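Local coordinates for protein cystathionine gamma-lyase (Saccharomyces cerevisiae, PDB 1N8P) that belongs to the pyridoxal-5'-phosphate-dependent enzymes of the Cys/Met metabolism family and holds pyridoxal-5'-phosphate in a pocket of its fold, at residues E269-D274 with E382-A387; F310-G315 with Q386-A391; F322-S325 with T330-E333. All coordinates share one frame; numbering follows the deposited sequence.

Interaction 1 of 3, residues E269-D274 with E382-A387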
loop_
_atom_site.group_PDB
_atom_site.type_symbol
_atom_site.label_atom_id
_atom_site.label_comp_id
_atom_site.label_asym_id
_atom_site.label_seq_id
_atom_site.Cartn_x
_atom_site.Cartn_y
_atom_site.Cartn_z
ATOM N N GLU A 269 31.332 -24.513 -7.030
ATOM C CA GLU A 269 32.655 -24.939 -7.410
ATOM C C GLU A 269 33.524 -24.912 -6.162
ATOM O O GLU A 269 34.331 -25.810 -5.932
ATOM C CB GLU A 269 33.216 -24.034 -8.523
ATOM C CG GLU A 269 32.206 -23.825 -9.610
ATOM C CD GLU A 269 32.757 -23.289 -10.908
ATOM O OE1 GLU A 269 33.647 -22.411 -10.904
ATOM O OE2 GLU A 269 32.249 -23.745 -11.950
ATOM N N PHE A 270 33.345 -23.899 -5.335
ATOM C CA PHE A 270 34.153 -23.819 -4.141
ATOM C C PHE A 270 33.913 -25.000 -3.244
ATOM O O PHE A 270 34.845 -25.594 -2.724
ATOM C CB PHE A 270 33.849 -22.572 -3.346
ATOM C CG PHE A 270 34.482 -22.571 -1.996
ATOM C CD1 PHE A 270 35.805 -22.217 -1.835
ATOM C CD2 PHE A 270 33.756 -22.961 -0.887
ATOM C CE1 PHE A 270 36.384 -22.251 -0.590
ATOM C CE2 PHE A 270 34.336 -22.996 0.359
ATOM C CZ PHE A 270 35.643 -22.642 0.507
ATOM N N LEU A 271 32.649 -25.320 -3.023
ATOM C CA LEU A 271 32.293 -26.451 -2.175
ATOM C C LEU A 271 32.560 -27.796 -2.862
ATOM O O LEU A 271 32.460 -28.841 -2.231
ATOM C CB LEU A 271 30.828 -26.365 -1.803
ATOM C CG LEU A 271 30.448 -25.153 -0.979
ATOM C CD1 LEU A 271 28.951 -25.002 -0.979
ATOM C CD2 LEU A 271 30.983 -25.308 0.433
ATOM N N ALA A 272 32.888 -27.760 -4.154
ATOM C CA ALA A 272 33.175 -28.965 -4.919
ATOM C C ALA A 272 34.645 -29.003 -5.287
ATOM O O ALA A 272 35.012 -29.381 -6.396
ATOM C CB ALA A 272 32.341 -28.990 -6.160
ATOM N N ALA A 273 35.490 -28.598 -4.355
ATOM C CA ALA A 273 36.916 -28.593 -4.579
ATOM C C ALA A 273 37.501 -28.610 -3.200
ATOM O O ALA A 273 38.711 -28.616 -3.022
ATOM C CB ALA A 273 37.328 -27.343 -5.313
ATOM N N ASP A 274 36.615 -28.591 -2.219
ATOM C CA ASP A 274 36.997 -28.621 -0.819
ATOM C C ASP A 274 36.899 -30.074 -0.376
ATOM O O ASP A 274 36.202 -30.392 0.577
ATOM C CB ASP A 274 36.040 -27.739 0.006
ATOM C CG ASP A 274 36.333 -27.779 1.514
ATOM O OD1 ASP A 274 36.249 -28.864 2.115
ATOM O OD2 ASP A 274 36.646 -26.723 2.112
ATOM N N GLU A 382 33.254 -15.790 0.679
ATOM C CA GLU A 382 34.063 -15.669 1.883
ATOM C C GLU A 382 33.265 -15.939 3.149
ATOM O O GLU A 382 33.816 -16.260 4.194
ATOM C CB GLU A 382 34.695 -14.285 1.961
ATOM C CG GLU A 382 36.033 -14.266 2.718
ATOM C CD GLU A 382 37.154 -15.073 2.039
ATOM O OE1 GLU A 382 38.253 -15.175 2.631
ATOM O OE2 GLU A 382 36.948 -15.596 0.914
ATOM N N ASP A 383 31.953 -15.825 3.061
ATOM C CA ASP A 383 31.131 -16.073 4.225
ATOM C C ASP A 383 30.792 -17.571 4.412
ATOM O O ASP A 383 30.539 -18.017 5.533
ATOM C CB ASP A 383 29.857 -15.241 4.140
ATOM C CG ASP A 383 28.985 -15.414 5.354
ATOM O OD1 ASP A 383 29.508 -15.240 6.472
ATOM O OD2 ASP A 383 27.785 -15.722 5.202
ATOM N N ILE A 384 30.774 -18.335 3.318
ATOM C CA ILE A 384 30.513 -19.769 3.378
ATOM C C ILE A 384 31.769 -20.413 3.970
ATOM O O ILE A 384 31.683 -21.304 4.804
ATOM C CB ILE A 384 30.314 -20.364 1.979
ATOM C CG1 ILE A 384 29.133 -19.703 1.272
ATOM C CG2 ILE A 384 30.114 -21.851 2.095
ATOM C CD1 ILE A 384 27.802 -20.147 1.782
ATOM N N LYS A 385 32.933 -19.948 3.518
ATOM C CA LYS A 385 34.230 -20.435 3.984
ATOM C C LYS A 385 34.291 -20.257 5.488
ATOM O O LYS A 385 34.380 -21.210 6.259
ATOM C CB LYS A 385 35.363 -19.628 3.333
ATOM C CG LYS A 385 35.309 -19.626 1.815
ATOM C CD LYS A 385 36.439 -18.828 1.180
ATOM C CE LYS A 385 36.259 -18.741 -0.351
ATOM N NZ LYS A 385 37.308 -17.921 -1.056
ATOM N N GLN A 386 34.234 -18.999 5.878
ATOM C CA GLN A 386 34.260 -18.587 7.261
ATOM C C GLN A 386 33.283 -19.371 8.129
ATOM O O GLN A 386 33.403 -19.360 9.352
ATOM C CB GLN A 386 33.949 -17.091 7.314
ATOM C CG GLN A 386 33.748 -16.485 8.686
ATOM C CD GLN A 386 32.410 -16.818 9.287
ATOM O OE1 GLN A 386 31.408 -16.931 8.578
ATOM N NE2 GLN A 386 32.376 -16.965 10.602
ATOM N N ALA A 387 32.324 -20.060 7.523
ATOM C CA ALA A 387 31.351 -20.798 8.321
ATOM C C ALA A 387 31.577 -22.298 8.334
ATOM O O ALA A 387 31.042 -22.992 9.198
ATOM C CB ALA A 387 29.940 -20.484 7.855
#
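Ile384 and Lys385 meet Leu271 and Phe270 where helix 377-392 packs against the C-terminal end of helix 253-271, a helix-helix contact of the α/β C-terminal part of this fold type I pyridoxal-phosphate enzyme. Ahead of the touching pair, Glu382 turns its carboxylate forward along the helix to Lys385: NZ of Lys385 forms a salt bridge with OE2 of Glu382 at 3.1 Å and meets this oxygen nearly along its C-O bond. Ile384 takes the buried side. Its CG2, placed beside the carbonyl carbon, comes within 3.9 Å of Leu271 CD2, and the two side chains run at roughly right angles. Phe322 and Phe329 also pack on Ile384, while Leu271 reaches on to Val278 and Val281 of strand 278-282. Lys385 covers the more open side. Its chain is fully extended beyond CG, with the last torsion at 178°, and this straight run carries methylene after methylene past the Phe270 ring to the amine that meets Glu382. Phe270 is thus touched by the hydrocarbon part of a lysine whose charge is paired elsewhere. Lys385 CG lies 3.3 Å from Phe270 CZ, and farther along the chain CE lies 3.5 Å from Phe270 CE1.

Interaction 2 of 3, residues F310-G315 with Q386-A391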
loop_
_atom_site.group_PDB
_atom_site.type_symbol
_atom_site.label_atom_id
_atom_site.label_comp_id
_atom_site.label_asym_id
_atom_site.label_seq_id
_atom_site.Cartn_x
_atom_site.Cartn_y
_atom_site.Cartn_z
ATOM N N PHE A 310 24.190 -29.165 -0.101
ATOM C CA PHE A 310 25.443 -29.865 0.110
ATOM C C PHE A 310 25.444 -30.445 1.490
ATOM O O PHE A 310 24.616 -30.056 2.301
ATOM C CB PHE A 310 26.632 -28.908 -0.107
ATOM C CG PHE A 310 26.903 -27.993 1.043
ATOM C CD1 PHE A 310 27.919 -28.278 1.946
ATOM C CD2 PHE A 310 26.121 -26.867 1.255
ATOM C CE1 PHE A 310 28.143 -27.464 3.030
ATOM C CE2 PHE A 310 26.346 -26.055 2.336
ATOM C CZ PHE A 310 27.352 -26.352 3.223
ATOM N N ARG A 311 26.339 -31.402 1.736
ATOM C CA ARG A 311 26.445 -32.062 3.037
ATOM C C ARG A 311 27.859 -31.846 3.520
ATOM O O ARG A 311 28.797 -32.038 2.758
ATOM C CB ARG A 311 26.119 -33.565 2.904
ATOM C CG ARG A 311 26.830 -34.282 1.745
ATOM C CD ARG A 311 26.202 -35.651 1.352
ATOM N NE ARG A 311 26.437 -36.713 2.327
ATOM C CZ ARG A 311 25.750 -36.830 3.448
ATOM N NH1 ARG A 311 24.795 -35.959 3.705
ATOM N NH2 ARG A 311 26.042 -37.777 4.322
ATOM N N ILE A 312 28.029 -31.439 4.773
ATOM C CA ILE A 312 29.377 -31.187 5.280
ATOM C C ILE A 312 30.119 -32.391 5.876
ATOM O O ILE A 312 29.495 -33.353 6.322
ATOM C CB ILE A 312 29.369 -30.039 6.294
ATOM C CG1 ILE A 312 28.000 -29.938 6.939
ATOM C CG2 ILE A 312 29.707 -28.732 5.612
ATOM C CD1 ILE A 312 27.915 -28.805 7.906
ATOM N N LYS A 313 31.456 -32.315 5.877
ATOM C CA LYS A 313 32.323 -33.391 6.373
ATOM C C LYS A 313 32.089 -33.754 7.831
ATOM O O LYS A 313 33.039 -34.094 8.545
ATOM C CB LYS A 313 33.811 -33.029 6.157
ATOM N N GLY A 314 30.828 -33.685 8.258
ATOM C CA GLY A 314 30.459 -34.026 9.619
ATOM C C GLY A 314 29.026 -34.521 9.647
ATOM O O GLY A 314 28.578 -35.218 8.709
ATOM N N GLY A 315 28.307 -34.152 10.711
ATOM C CA GLY A 315 26.916 -34.555 10.864
ATOM C C GLY A 315 26.025 -33.503 11.506
ATOM O O GLY A 315 26.509 -32.505 12.030
ATOM N N GLN A 386 34.234 -18.999 5.878
ATOM C CA GLN A 386 34.260 -18.587 7.261
ATOM C C GLN A 386 33.283 -19.371 8.129
ATOM O O GLN A 386 33.403 -19.360 9.352
ATOM C CB GLN A 386 33.949 -17.091 7.314
ATOM C CG GLN A 386 33.748 -16.485 8.686
ATOM C CD GLN A 386 32.410 -16.818 9.287
ATOM O OE1 GLN A 386 31.408 -16.931 8.578
ATOM N NE2 GLN A 386 32.376 -16.965 10.602
ATOM N N ALA A 387 32.324 -20.060 7.523
ATOM C CA ALA A 387 31.351 -20.798 8.321
ATOM C C ALA A 387 31.577 -22.298 8.334
ATOM O O ALA A 387 31.042 -22.992 9.198
ATOM C CB ALA A 387 29.940 -20.484 7.855
ATOM N N LEU A 388 32.346 -22.808 7.375
ATOM C CA LEU A 388 32.629 -24.236 7.352
ATOM C C LEU A 388 33.502 -24.478 8.553
ATOM O O LEU A 388 33.251 -25.382 9.338
ATOM C CB LEU A 388 33.395 -24.650 6.098
ATOM C CG LEU A 388 32.632 -24.794 4.782
ATOM C CD1 LEU A 388 33.599 -25.239 3.674
ATOM C CD2 LEU A 388 31.510 -25.787 4.958
ATOM N N LYS A 389 34.523 -23.644 8.704
ATOM C CA LYS A 389 35.434 -23.784 9.822
ATOM C C LYS A 389 34.682 -23.757 11.149
ATOM O O LYS A 389 34.908 -24.601 12.007
ATOM C CB LYS A 389 36.495 -22.698 9.758
ATOM C CG LYS A 389 37.225 -22.667 8.429
ATOM C CD LYS A 389 38.473 -21.773 8.477
ATOM C CE LYS A 389 39.089 -21.524 7.082
ATOM N NZ LYS A 389 39.396 -22.775 6.314
ATOM N N GLN A 390 33.766 -22.809 11.305
ATOM C CA GLN A 390 32.983 -22.696 12.531
ATOM C C GLN A 390 32.342 -24.035 12.893
ATOM O O GLN A 390 32.469 -24.496 14.024
ATOM C CB GLN A 390 31.892 -21.640 12.358
ATOM C CG GLN A 390 32.403 -20.257 11.978
ATOM C CD GLN A 390 32.422 -19.268 13.151
ATOM O OE1 GLN A 390 31.377 -18.945 13.743
ATOM N NE2 GLN A 390 33.619 -18.774 13.484
ATOM N N ALA A 391 31.660 -24.650 11.923
ATOM C CA ALA A 391 30.983 -25.940 12.112
ATOM C C ALA A 391 31.988 -27.034 12.422
ATOM O O ALA A 391 31.735 -27.910 13.242
ATOM C CB ALA A 391 30.200 -26.302 10.877
#
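Leu388 of helix 377-392 lies on Ile312 and Phe310 of strand 307-312, a helix-on-sheet contact in the α/β C-terminal part of this fold type I enzyme. The contact is wholly apolar and is carried by one methyl group of the leucine. Leu388 CD2 comes within 3.5 Å of Ile312 CG2, and the same methyl stands 4.2 Å from Phe310 CE1, approaching that ring obliquely. It thus touches two residues, two apart along the strand, whose side chains both point to the helix. The CB of Leu388 does not itself aim at the strand; with CG beside the backbone N (chi1 -78°), it is the branched end of the side chain that closes the distance. The Ile312 and Leu388 side chains pass each other at a slant. A looser approach lies one helical turn on, where the CB of Ala391 is 4.5 Å from Ile312 CD1; the extended end of the isoleucine, with CD1 anti to CA, points that methyl to the alanine.

Around this apolar contact, Phe310 also makes an edge-to-face pair with Phe322 of helix 316-325, and Ala318 of the same helix touches Ile312. Backbone bonds tie the strand into its sheet, from Phe310 to Val368 and from Arg311 to Val279 and Ala280. Separately, the Arg311 guanidinium forms a salt bridge with Asp366. On the helix side, the turn that carries Leu388 is closed by the backbone bond from Ala391 N to Ala387 O, 3.2 Å long.

Interaction 3 of 3, residues F322-S325 with T330-E333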
loop_
_atom_site.group_PDB
_atom_site.type_symbol
_atom_site.label_atom_id
_atom_site.label_comp_id
_atom_site.label_asym_id
_atom_site.label_seq_id
_atom_site.Cartn_x
_atom_site.Cartn_y
_atom_site.Cartn_z
ATOM N N PHE A 322 26.466 -24.644 10.951
ATOM C CA PHE A 322 26.615 -23.859 9.737
ATOM C C PHE A 322 25.407 -22.947 9.596
ATOM O O PHE A 322 25.528 -21.749 9.452
ATOM C CB PHE A 322 26.667 -24.797 8.535
ATOM C CG PHE A 322 26.923 -24.110 7.236
ATOM C CD1 PHE A 322 28.209 -23.827 6.842
ATOM C CD2 PHE A 322 25.874 -23.754 6.400
ATOM C CE1 PHE A 322 28.452 -23.200 5.637
ATOM C CE2 PHE A 322 26.115 -23.126 5.193
ATOM C CZ PHE A 322 27.407 -22.851 4.813
ATOM N N ALA A 323 24.226 -23.527 9.654
ATOM C CA ALA A 323 23.016 -22.759 9.515
ATOM C C ALA A 323 22.925 -21.556 10.448
ATOM O O ALA A 323 22.020 -20.735 10.305
ATOM C CB ALA A 323 21.819 -23.668 9.713
ATOM N N SER A 324 23.842 -21.436 11.402
ATOM C CA SER A 324 23.793 -20.308 12.324
ATOM C C SER A 324 25.063 -19.465 12.343
ATOM O O SER A 324 25.025 -18.268 12.583
ATOM C CB SER A 324 23.505 -20.807 13.731
ATOM O OG SER A 324 22.321 -21.585 13.764
ATOM N N SER A 325 26.190 -20.103 12.092
ATOM C CA SER A 325 27.465 -19.422 12.093
ATOM C C SER A 325 27.534 -18.393 10.979
ATOM O O SER A 325 28.368 -17.500 11.016
ATOM C CB SER A 325 28.583 -20.460 11.927
ATOM O OG SER A 325 28.401 -21.549 12.827
ATOM N N THR A 330 20.797 -16.091 5.726
ATOM C CA THR A 330 19.908 -16.027 6.866
ATOM C C THR A 330 19.094 -17.279 7.063
ATOM O O THR A 330 18.376 -17.719 6.172
ATOM C CB THR A 330 19.006 -14.781 6.751
ATOM O OG1 THR A 330 19.825 -13.618 6.931
ATOM C CG2 THR A 330 17.911 -14.788 7.764
ATOM N N LEU A 331 19.221 -17.854 8.254
ATOM C CA LEU A 331 18.510 -19.073 8.595
ATOM C C LEU A 331 17.018 -18.801 8.651
ATOM O O LEU A 331 16.547 -18.020 9.474
ATOM C CB LEU A 331 19.008 -19.597 9.939
ATOM C CG LEU A 331 18.495 -20.954 10.391
ATOM C CD1 LEU A 331 18.978 -22.029 9.445
ATOM C CD2 LEU A 331 18.999 -21.213 11.790
ATOM N N ALA A 332 16.279 -19.451 7.755
ATOM C CA ALA A 332 14.829 -19.292 7.667
ATOM C C ALA A 332 14.271 -20.326 6.699
ATOM O O ALA A 332 14.975 -21.240 6.288
ATOM C CB ALA A 332 14.498 -17.907 7.175
ATOM N N GLU A 333 12.994 -20.199 6.364
ATOM C CA GLU A 333 12.360 -21.086 5.405
ATOM C C GLU A 333 12.283 -20.255 4.147
ATOM O O GLU A 333 12.800 -19.155 4.103
ATOM C CB GLU A 333 10.953 -21.498 5.843
ATOM C CG GLU A 333 10.911 -22.543 6.953
ATOM C CD GLU A 333 11.220 -23.945 6.466
ATOM O OE1 GLU A 333 12.283 -24.144 5.828
ATOM O OE2 GLU A 333 10.396 -24.852 6.729
#
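Ala323, near the end of helix 316-325, receives the side chain of Leu331 from the short strand that follows the helix after a brief connection. Two parts of the alanine take part. Its CB lies 3.3 Å from Leu331 CD1, and its carbonyl oxygen lies beside the leucine, 3.2 Å from Leu331 CB and 3.4 Å from Leu331 CD2. Leu331 holds CG anti to its own backbone N (chi1 -173°), and its CA-CB bond already aims at the helix, which brings both methyls to the last turn. Both border the Ala323 carbonyl oxygen; CD1 also meets the alanine methyl, and CD2 also reaches the next residue. Ser324 flanks the leucine on the exposed side, its OG standing 3.9 Å from Leu331 CD2 in a plain van der Waals approach. The hydroxyl is also weakly hydrogen-bonded to Ser320 O, one turn back. In the α/β C-terminal part of this fold type I enzyme, the contact joins the end of helix 316-325 to strand 330-331, the outermost of its sheet within this chain and parallel to strand 341-343. Backbone hydrogen bonds from Leu331 to the second subunit, and Pro40 of that subunit packing on Ala323 and Leu331, place this helix-strand corner at a subunit boundary.

Overall arrangement
Interactions 1 and 2 use successive turns of helix 377-392 and lie about 9 Å apart, centre to centre. Leu388 joins them: its CD1 lies 4.1 Å from Phe270 CE2, while its other methyl serves the strand. Interaction 2 is buried and purely aliphatic and aromatic, whereas interaction 1 grades from a buried aliphatic pair to a partly exposed lysine-phenylalanine contact beside a salt bridge. Interaction 3, also largely buried, differs in using a helix carbonyl and a serine hydroxyl as packing surfaces and in facing a second subunit; the other two touch no other chain. Phe322 connects all three, since it packs on Ile384, Ala387, Leu388 and Phe310 just before Ala323.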